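Local coordinates for periplasmic binding protein/LacI transcriptional regulator (Burkholderia multivorans, PDB 4YLE), which probably binds a simple sugar or related small solute in the periplasm and delivers it to an ABC transporter for import, at residues E75-I89 / L98-K112. Numbering follows the deposited sequence.
Sequences ETDTANQIRIVEQMI and LAPADSKALVPVVKK
Two neighbouring helices of a Rossmann-like lobe, packed on one face of its mainly parallel sheet, meet where Val-109 of helix 107-112 sits as a knob among Ile-82, Val-85, Glu-86 and Ile-89 of helix 78-89. The axes run parallel within 2°, 9.8 Å apart. With CG2 anti to its backbone N, Val-109 sends that methyl to 3.5 Å from Glu-86 CG, while CG1 lies against Val-85. Ile-82 CG1 packs on Leu-106 CD1 at 3.7 Å. Parallel helices of this kind are what right-handed beta-alpha-beta crossovers produce in periplasmic binding proteins, and strand 95-98 joins the two here. At the strand's C-terminal end, the amide of Gln-81 grips the loop leaving it: OE1 accepts a fairly straight bond from Ala-101 N (2.7 Å). Its NE2 donates to Ala-99 O (2.8 Å) and Met-39 O, fixing which way the buried amide is flipped. The side chain of Leu-106 crosses that of Gln-81 at about a right angle, CG 3.4 Å from OE1. One water joins Thr-78 OG1 to Ala-101 O; a second joins the same hydroxyl to Asp-102 OD2. Glu-75, beside the bound unknown ligand, accepts at OE2 a hydrogen bond from Asn-44 ND2. At the far end, Ile-89 CD1 rests on Lys-112 CG, and a water links Lys-112 NZ to Glu-86 O.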
ATOM      1  N   GLU A  75      -3.842  10.258   2.476  1.00 27.14           N
ATOM      2  CA  GLU A  75      -2.737   9.433   2.006  1.00 27.26           C
ATOM      3  C   GLU A  75      -1.477  10.228   1.691  1.00 28.78           C
ATOM      4  O   GLU A  75      -0.425   9.648   1.440  1.00 34.98           O
ATOM      5  CB  GLU A  75      -3.172   8.654   0.760  1.00 31.08           C
ATOM      6  CG  GLU A  75      -4.336   7.703   1.023  1.00 32.94           C
ATOM      7  CD  GLU A  75      -3.907   6.388   1.619  1.00 40.56           C
ATOM      8  OE1 GLU A  75      -2.763   6.296   2.123  1.00 29.22           O
ATOM      9  OE2 GLU A  75      -4.719   5.441   1.584  1.00 30.70           O
ATOM     10  N   THR A  76      -1.576  11.545   1.710  1.00 31.79           N
ATOM     11  CA  THR A  76      -0.453  12.376   1.290  1.00 39.39           C
ATOM     12  C   THR A  76       0.062  13.247   2.415  1.00 35.57           C
ATOM     13  O   THR A  76       0.858  14.144   2.174  1.00 34.41           O
ATOM     14  CB  THR A  76      -0.841  13.278   0.112  1.00 40.55           C
ATOM     15  OG1 THR A  76      -2.039  14.002   0.435  1.00 36.59           O
ATOM     16  CG2 THR A  76      -1.062  12.446  -1.115  1.00 35.86           C
ATOM     17  N   ASP A  77      -0.387  13.001   3.646  1.00 31.66           N
ATOM     18  CA  ASP A  77       0.026  13.867   4.750  1.00 33.15           C
ATOM     19  C   ASP A  77       1.322  13.358   5.350  1.00 33.54           C
ATOM     20  O   ASP A  77       1.382  12.977   6.527  1.00 33.20           O
ATOM     21  CB  ASP A  77      -1.037  13.981   5.850  1.00 34.23           C
ATOM     22  CG  ASP A  77      -0.795  15.190   6.753  1.00 36.26           C
ATOM     23  OD1 ASP A  77       0.237  15.861   6.559  1.00 38.22           O
ATOM     24  OD2 ASP A  77      -1.609  15.480   7.657  1.00 41.17           O
ATOM     25  N   THR A  78       2.358  13.374   4.522  1.00 33.37           N
ATOM     26  CA  THR A  78       3.716  13.037   4.941  1.00 34.23           C
ATOM     27  C   THR A  78       4.148  13.842   6.167  1.00 36.43           C
ATOM     28  O   THR A  78       4.720  13.285   7.116  1.00 36.25           O
ATOM     29  CB  THR A  78       4.710  13.276   3.783  1.00 35.79           C
ATOM     30  OG1 THR A  78       4.329  12.460   2.665  1.00 34.14           O
ATOM     31  CG2 THR A  78       6.123  12.926   4.183  1.00 36.88           C
ATOM     32  N   ALA A  79       3.891  15.152   6.150  1.00 38.70           N
ATOM     33  CA  ALA A  79       4.341  16.023   7.250  1.00 41.26           C
ATOM     34  C   ALA A  79       3.869  15.503   8.623  1.00 40.28           C
ATOM     35  O   ALA A  79       4.657  15.381   9.585  1.00 41.30           O
ATOM     36  CB  ALA A  79       3.848  17.466   7.027  1.00 43.68           C
ATOM     37  N   ASN A  80       2.579  15.187   8.703  1.00 38.43           N
ATOM     38  CA  ASN A  80       2.012  14.684   9.935  1.00 37.64           C
ATOM     39  C   ASN A  80       2.518  13.290  10.289  1.00 35.57           C
ATOM     40  O   ASN A  80       2.613  12.941  11.463  1.00 35.89           O
ATOM     41  CB  ASN A  80       0.490  14.639   9.872  1.00 40.96           C
ATOM     42  CG  ASN A  80      -0.124  14.493  11.250  1.00 49.14           C
ATOM     43  OD1 ASN A  80       0.323  15.141  12.205  1.00 56.52           O
ATOM     44  ND2 ASN A  80      -1.122  13.634  11.378  1.00 42.68           N
ATOM     45  N   GLN A  81       2.788  12.461   9.291  1.00 33.67           N
ATOM     46  CA  GLN A  81       3.295  11.139   9.621  1.00 31.92           C
ATOM     47  C   GLN A  81       4.639  11.322  10.292  1.00 33.93           C
ATOM     48  O   GLN A  81       4.921  10.670  11.284  1.00 33.66           O
ATOM     49  CB  GLN A  81       3.427  10.245   8.403  1.00 29.91           C
ATOM     50  CG  GLN A  81       3.563   8.765   8.814  1.00 27.76           C
ATOM     51  CD  GLN A  81       3.712   7.845   7.640  1.00 26.01           C
ATOM     52  OE1 GLN A  81       4.598   8.033   6.816  1.00 27.02           O
ATOM     53  NE2 GLN A  81       2.850   6.825   7.555  1.00 23.69           N
ATOM     54  N   ILE A  82       5.446  12.248   9.773  1.00 36.18           N
ATOM     55  CA  ILE A  82       6.756  12.506  10.366  1.00 38.63           C
ATOM     56  C   ILE A  82       6.565  12.968  11.800  1.00 39.95           C
ATOM     57  O   ILE A  82       7.310  12.554  12.693  1.00 40.63           O
ATOM     58  CB  ILE A  82       7.564  13.543   9.547  1.00 41.01           C
ATOM     59  CG1 ILE A  82       8.000  12.907   8.221  1.00 39.89           C
ATOM     60  CG2 ILE A  82       8.802  14.030  10.323  1.00 43.92           C
ATOM     61  CD1 ILE A  82       8.625  13.846   7.218  1.00 42.29           C
ATOM     62  N   ARG A  83       5.552  13.803  12.029  1.00 40.62           N
ATOM     63  CA  ARG A  83       5.287  14.310  13.367  1.00 42.41           C
ATOM     64  C   ARG A  83       4.938  13.171  14.312  1.00 40.81           C
ATOM     65  O   ARG A  83       5.378  13.151  15.460  1.00 42.17           O
ATOM     66  CB  ARG A  83       4.170  15.354  13.343  1.00 43.45           C
ATOM     67  CG  ARG A  83       4.639  16.716  12.832  1.00 51.13           C
ATOM     68  CD  ARG A  83       3.679  17.829  13.218  1.00 48.20           C
ATOM     69  NE  ARG A  83       2.323  17.581  12.732  1.00 50.79           N
ATOM     70  CZ  ARG A  83       1.866  17.937  11.531  1.00 53.75           C
ATOM     71  NH1 ARG A  83       2.648  18.560  10.661  1.00 55.50           N
ATOM     72  NH2 ARG A  83       0.611  17.657  11.193  1.00 56.07           N
ATOM     73  N   ILE A  84       4.160  12.210  13.817  1.00 37.69           N
ATOM     74  CA  ILE A  84       3.767  11.083  14.634  1.00 36.05           C
ATOM     75  C   ILE A  84       5.000  10.301  15.071  1.00 37.70           C
ATOM     76  O   ILE A  84       5.132   9.949  16.247  1.00 36.87           O
ATOM     77  CB  ILE A  84       2.795  10.195  13.876  1.00 32.97           C
ATOM     78  CG1 ILE A  84       1.459  10.928  13.768  1.00 33.40           C
ATOM     79  CG2 ILE A  84       2.586   8.874  14.594  1.00 31.25           C
ATOM     80  CD1 ILE A  84       0.510  10.361  12.773  1.00 33.53           C
ATOM     81  N   VAL A  85       5.910  10.042  14.141  1.00 35.72           N
ATOM     82  CA  VAL A  85       7.111   9.288  14.474  1.00 35.97           C
ATOM     83  C   VAL A  85       7.941  10.066  15.507  1.00 39.25           C
ATOM     84  O   VAL A  85       8.404   9.484  16.485  1.00 39.62           O
ATOM     85  CB  VAL A  85       7.948   8.966  13.231  1.00 35.41           C
ATOM     86  CG1 VAL A  85       9.182   8.149  13.606  1.00 37.72           C
ATOM     87  CG2 VAL A  85       7.093   8.177  12.210  1.00 32.42           C
ATOM     88  N   GLU A  86       8.098  11.375  15.321  1.00 41.51           N
ATOM     89  CA  GLU A  86       8.820  12.187  16.314  1.00 44.86           C
ATOM     90  C   GLU A  86       8.175  12.090  17.698  1.00 45.39           C
ATOM     91  O   GLU A  86       8.870  11.974  18.708  1.00 47.12           O
ATOM     92  CB  GLU A  86       8.905  13.647  15.847  1.00 47.28           C
ATOM     93  CG  GLU A  86       9.750  13.749  14.585  1.00 47.67           C
ATOM     94  CD  GLU A  86      10.185  15.156  14.226  1.00 63.13           C
ATOM     95  OE1 GLU A  86       9.324  16.067  14.180  1.00 64.40           O
ATOM     96  OE2 GLU A  86      11.397  15.330  13.960  1.00 60.68           O
ATOM     97  N   GLN A  87       6.845  12.074  17.732  1.00 47.68           N
ATOM     98  CA  GLN A  87       6.103  11.951  18.987  1.00 46.12           C
ATOM     99  C   GLN A  87       6.302  10.555  19.598  1.00 46.46           C
ATOM    100  O   GLN A  87       6.278  10.386  20.818  1.00 47.21           O
ATOM    101  CB  GLN A  87       4.626  12.255  18.719  1.00 53.07           C
ATOM    102  CG  GLN A  87       3.628  11.859  19.803  1.00 58.73           C
ATOM    103  CD  GLN A  87       2.195  11.828  19.258  1.00 74.48           C
ATOM    104  OE1 GLN A  87       1.856  12.560  18.316  1.00 80.56           O
ATOM    105  NE2 GLN A  87       1.358  10.963  19.831  1.00 71.60           N
HETATM  106  N   MSE A  88       6.502   9.554  18.744  1.00 40.34           N
HETATM  107  CA  MSE A  88       6.799   8.206  19.223  1.00 38.94           C
HETATM  108  C   MSE A  88       8.211   8.151  19.814  1.00 42.56           C
HETATM  109  O   MSE A  88       8.474   7.374  20.729  1.00 41.19           O
HETATM  110  CB  MSE A  88       6.654   7.174  18.090  1.00 35.71           C
HETATM  111  CG  MSE A  88       5.224   6.963  17.617  1.00 42.15           C
HETATM  112 SE   MSE A  88       3.947   6.479  19.033  1.00 43.11          SE
HETATM  113  CE  MSE A  88       3.037   8.200  19.297  1.00 47.76           C
ATOM    114  N   ILE A  89       9.120   8.968  19.289  1.00 42.67           N
ATOM    115  CA  ILE A  89      10.498   8.966  19.788  1.00 44.88           C
ATOM    116  C   ILE A  89      10.554   9.609  21.172  1.00 52.79           C
ATOM    117  O   ILE A  89      11.351   9.192  22.011  1.00 49.26           O
ATOM    118  CB  ILE A  89      11.477   9.695  18.820  1.00 46.23           C
ATOM    119  CG1 ILE A  89      11.534   8.956  17.480  1.00 43.64           C
ATOM    120  CG2 ILE A  89      12.880   9.764  19.415  1.00 51.33           C
ATOM    121  CD1 ILE A  89      12.377   9.590  16.397  1.00 49.93           C
ATOM    122  N   LEU A  98       6.544   0.979  10.761  1.00 21.06           N
ATOM    123  CA  LEU A  98       6.148   2.126   9.976  1.00 21.61           C
ATOM    124  C   LEU A  98       5.756   1.717   8.555  1.00 21.71           C
ATOM    125  O   LEU A  98       6.523   1.014   7.889  1.00 20.10           O
ATOM    126  CB  LEU A  98       7.296   3.135   9.919  1.00 24.21           C
ATOM    127  CG  LEU A  98       7.116   4.335   8.982  1.00 25.24           C
ATOM    128  CD1 LEU A  98       6.010   5.246   9.476  1.00 25.34           C
ATOM    129  CD2 LEU A  98       8.452   5.077   8.846  1.00 27.93           C
ATOM    130  N   ALA A  99       4.563   2.158   8.121  1.00 20.09           N
ATOM    131  CA  ALA A  99       4.121   2.115   6.701  1.00 23.74           C
ATOM    132  C   ALA A  99       4.251   3.524   6.117  1.00 23.90           C
ATOM    133  O   ALA A  99       3.352   4.342   6.287  1.00 20.28           O
ATOM    134  CB  ALA A  99       2.672   1.631   6.580  1.00 18.03           C
ATOM    135  N   PRO A 100       5.389   3.828   5.462  1.00 21.80           N
ATOM    136  CA  PRO A 100       5.694   5.247   5.211  1.00 24.05           C
ATOM    137  C   PRO A 100       4.894   5.864   4.069  1.00 24.23           C
ATOM    138  O   PRO A 100       4.662   5.208   3.044  1.00 23.09           O
ATOM    139  CB  PRO A 100       7.194   5.221   4.891  1.00 26.63           C
ATOM    140  CG  PRO A 100       7.479   3.862   4.427  1.00 25.58           C
ATOM    141  CD  PRO A 100       6.528   2.947   5.135  1.00 22.37           C
ATOM    142  N   ALA A 101       4.472   7.110   4.256  1.00 26.08           N
ATOM    143  CA  ALA A 101       3.654   7.816   3.267  1.00 25.36           C
ATOM    144  C   ALA A 101       4.473   8.252   2.051  1.00 32.63           C
ATOM    145  O   ALA A 101       3.909   8.527   0.973  1.00 27.15           O
ATOM    146  CB  ALA A 101       2.994   9.023   3.904  1.00 26.52           C
ATOM    147  N   ASP A 102       5.790   8.330   2.252  1.00 29.26           N
ATOM    148  CA  ASP A 102       6.768   8.743   1.242  1.00 31.21           C
ATOM    149  C   ASP A 102       8.018   7.885   1.426  1.00 38.47           C
ATOM    150  O   ASP A 102       8.501   7.767   2.542  1.00 31.90           O
ATOM    151  CB  ASP A 102       7.098  10.221   1.414  1.00 33.99           C
ATOM    152  CG  ASP A 102       7.937  10.778   0.288  1.00 41.66           C
ATOM    153  OD1 ASP A 102       9.009  10.212  -0.011  1.00 38.56           O
ATOM    154  OD2 ASP A 102       7.528  11.809  -0.289  1.00 47.27           O
ATOM    155  N   SER A 103       8.521   7.265   0.364  1.00 32.01           N
ATOM    156  CA  SER A 103       9.647   6.323   0.496  1.00 32.46           C
ATOM    157  C   SER A 103      11.000   7.003   0.790  1.00 35.62           C
ATOM    158  O   SER A 103      11.941   6.365   1.259  1.00 36.18           O
ATOM    159  CB  SER A 103       9.759   5.492  -0.774  1.00 32.35           C
ATOM    160  OG  SER A 103       8.698   4.533  -0.807  1.00 29.22           O
ATOM    161  N   LYS A 104      11.088   8.289   0.481  1.00 37.84           N
ATOM    162  CA  LYS A 104      12.306   9.053   0.793  1.00 41.10           C
ATOM    163  C   LYS A 104      12.171   9.957   2.015  1.00 41.72           C
ATOM    164  O   LYS A 104      13.107  10.095   2.828  1.00 43.38           O
ATOM    165  CB  LYS A 104      12.707   9.915  -0.408  1.00 43.95           C
ATOM    166  CG  LYS A 104      13.156   9.123  -1.616  1.00 44.44           C
ATOM    167  CD  LYS A 104      13.897  10.021  -2.603  1.00 48.20           C
ATOM    168  CE  LYS A 104      13.744   9.582  -4.040  1.00 66.34           C
ATOM    169  NZ  LYS A 104      12.358   9.830  -4.538  1.00 70.96           N
ATOM    170  N   ALA A 105      11.017  10.601   2.130  1.00 40.67           N
ATOM    171  CA  ALA A 105      10.861  11.694   3.079  1.00 41.97           C
ATOM    172  C   ALA A 105      10.806  11.234   4.530  1.00 40.79           C
ATOM    173  O   ALA A 105      11.080  12.017   5.432  1.00 42.54           O
ATOM    174  CB  ALA A 105       9.621  12.490   2.750  1.00 41.40           C
ATOM    175  N   LEU A 106      10.416   9.977   4.761  1.00 37.99           N
ATOM    176  CA  LEU A 106      10.370   9.460   6.118  1.00 36.99           C
ATOM    177  C   LEU A 106      11.740   8.977   6.600  1.00 39.54           C
ATOM    178  O   LEU A 106      11.879   8.612   7.756  1.00 38.16           O
ATOM    179  CB  LEU A 106       9.344   8.309   6.232  1.00 34.44           C
ATOM    180  CG  LEU A 106       7.922   8.705   6.658  1.00 32.25           C
ATOM    181  CD1 LEU A 106       7.879   9.166   8.106  1.00 33.15           C
ATOM    182  CD2 LEU A 106       7.380   9.802   5.756  1.00 34.36           C
ATOM    183  N   VAL A 107      12.759   8.971   5.743  1.00 40.24           N
ATOM    184  CA  VAL A 107      14.016   8.344   6.155  1.00 41.50           C
ATOM    185  C   VAL A 107      14.711   9.126   7.261  1.00 43.99           C
ATOM    186  O   VAL A 107      15.273   8.516   8.171  1.00 44.09           O
ATOM    187  CB  VAL A 107      14.983   8.155   4.977  1.00 49.51           C
ATOM    188  CG1 VAL A 107      16.341   7.611   5.462  1.00 52.00           C
ATOM    189  CG2 VAL A 107      14.369   7.198   3.967  1.00 49.23           C
ATOM    190  N   PRO A 108      14.692  10.470   7.200  1.00 46.20           N
ATOM    191  CA  PRO A 108      15.413  11.197   8.262  1.00 48.87           C
ATOM    192  C   PRO A 108      14.912  10.894   9.685  1.00 47.70           C
ATOM    193  O   PRO A 108      15.717  10.735  10.617  1.00 49.04           O
ATOM    194  CB  PRO A 108      15.174  12.668   7.894  1.00 51.05           C
ATOM    195  CG  PRO A 108      15.059  12.650   6.409  1.00 50.80           C
ATOM    196  CD  PRO A 108      14.259  11.379   6.120  1.00 47.01           C
ATOM    197  N   VAL A 109      13.599  10.790   9.852  1.00 45.11           N
ATOM    198  CA  VAL A 109      13.059  10.599  11.182  1.00 44.31           C
ATOM    199  C   VAL A 109      13.248   9.134  11.603  1.00 42.29           C
ATOM    200  O   VAL A 109      13.379   8.837  12.791  1.00 42.58           O
ATOM    201  CB  VAL A 109      11.569  11.025  11.263  1.00 42.73           C
ATOM    202  CG1 VAL A 109      10.670  10.070  10.465  1.00 39.37           C
ATOM    203  CG2 VAL A 109      11.118  11.120  12.722  1.00 42.99           C
ATOM    204  N   VAL A 110      13.271   8.217  10.638  1.00 40.48           N
ATOM    205  CA  VAL A 110      13.647   6.835  10.951  1.00 39.06           C
ATOM    206  C   VAL A 110      15.062   6.815  11.503  1.00 41.79           C
ATOM    207  O   VAL A 110      15.332   6.149  12.498  1.00 41.85           O
ATOM    208  CB  VAL A 110      13.578   5.903   9.725  1.00 37.40           C
ATOM    209  CG1 VAL A 110      14.261   4.562  10.006  1.00 36.59           C
ATOM    210  CG2 VAL A 110      12.124   5.690   9.288  1.00 34.38           C
ATOM    211  N   LYS A 111      15.971   7.514  10.833  1.00 44.24           N
ATOM    212  CA  LYS A 111      17.349   7.612  11.330  1.00 47.32           C
ATOM    213  C   LYS A 111      17.362   8.125  12.775  1.00 48.51           C
ATOM    214  O   LYS A 111      18.029   7.557  13.638  1.00 49.28           O
ATOM    215  CB  LYS A 111      18.178   8.527  10.430  1.00 50.13           C
ATOM    216  N   LYS A 112      16.607   9.193  13.021  1.00 48.94           N
ATOM    217  CA  LYS A 112      16.442   9.778  14.354  1.00 50.33           C
ATOM    218  C   LYS A 112      16.035   8.721  15.370  1.00 57.82           C
ATOM    219  O   LYS A 112      16.627   8.605  16.440  1.00 50.07           O
ATOM    220  CB  LYS A 112      15.398  10.900  14.279  1.00 50.49           C
ATOM    221  CG  LYS A 112      15.162  11.733  15.541  1.00 60.47           C
ATOM    222  CD  LYS A 112      14.272  12.949  15.191  1.00 71.03           C
ATOM    223  CE  LYS A 112      13.241  13.281  16.270  1.00 65.42           C
ATOM    224  NZ  LYS A 112      13.869  13.692  17.558  1.00 69.89           N
TER
HETATM  225  O   HOH W   1       2.589  11.048   0.616  1.00 41.32           O
HETATM  226  O   HOH W   2       5.531  13.086   0.437  1.00 48.78           O
HETATM  227  O   HOH W   3      11.154  13.722  18.552  1.00 52.04           O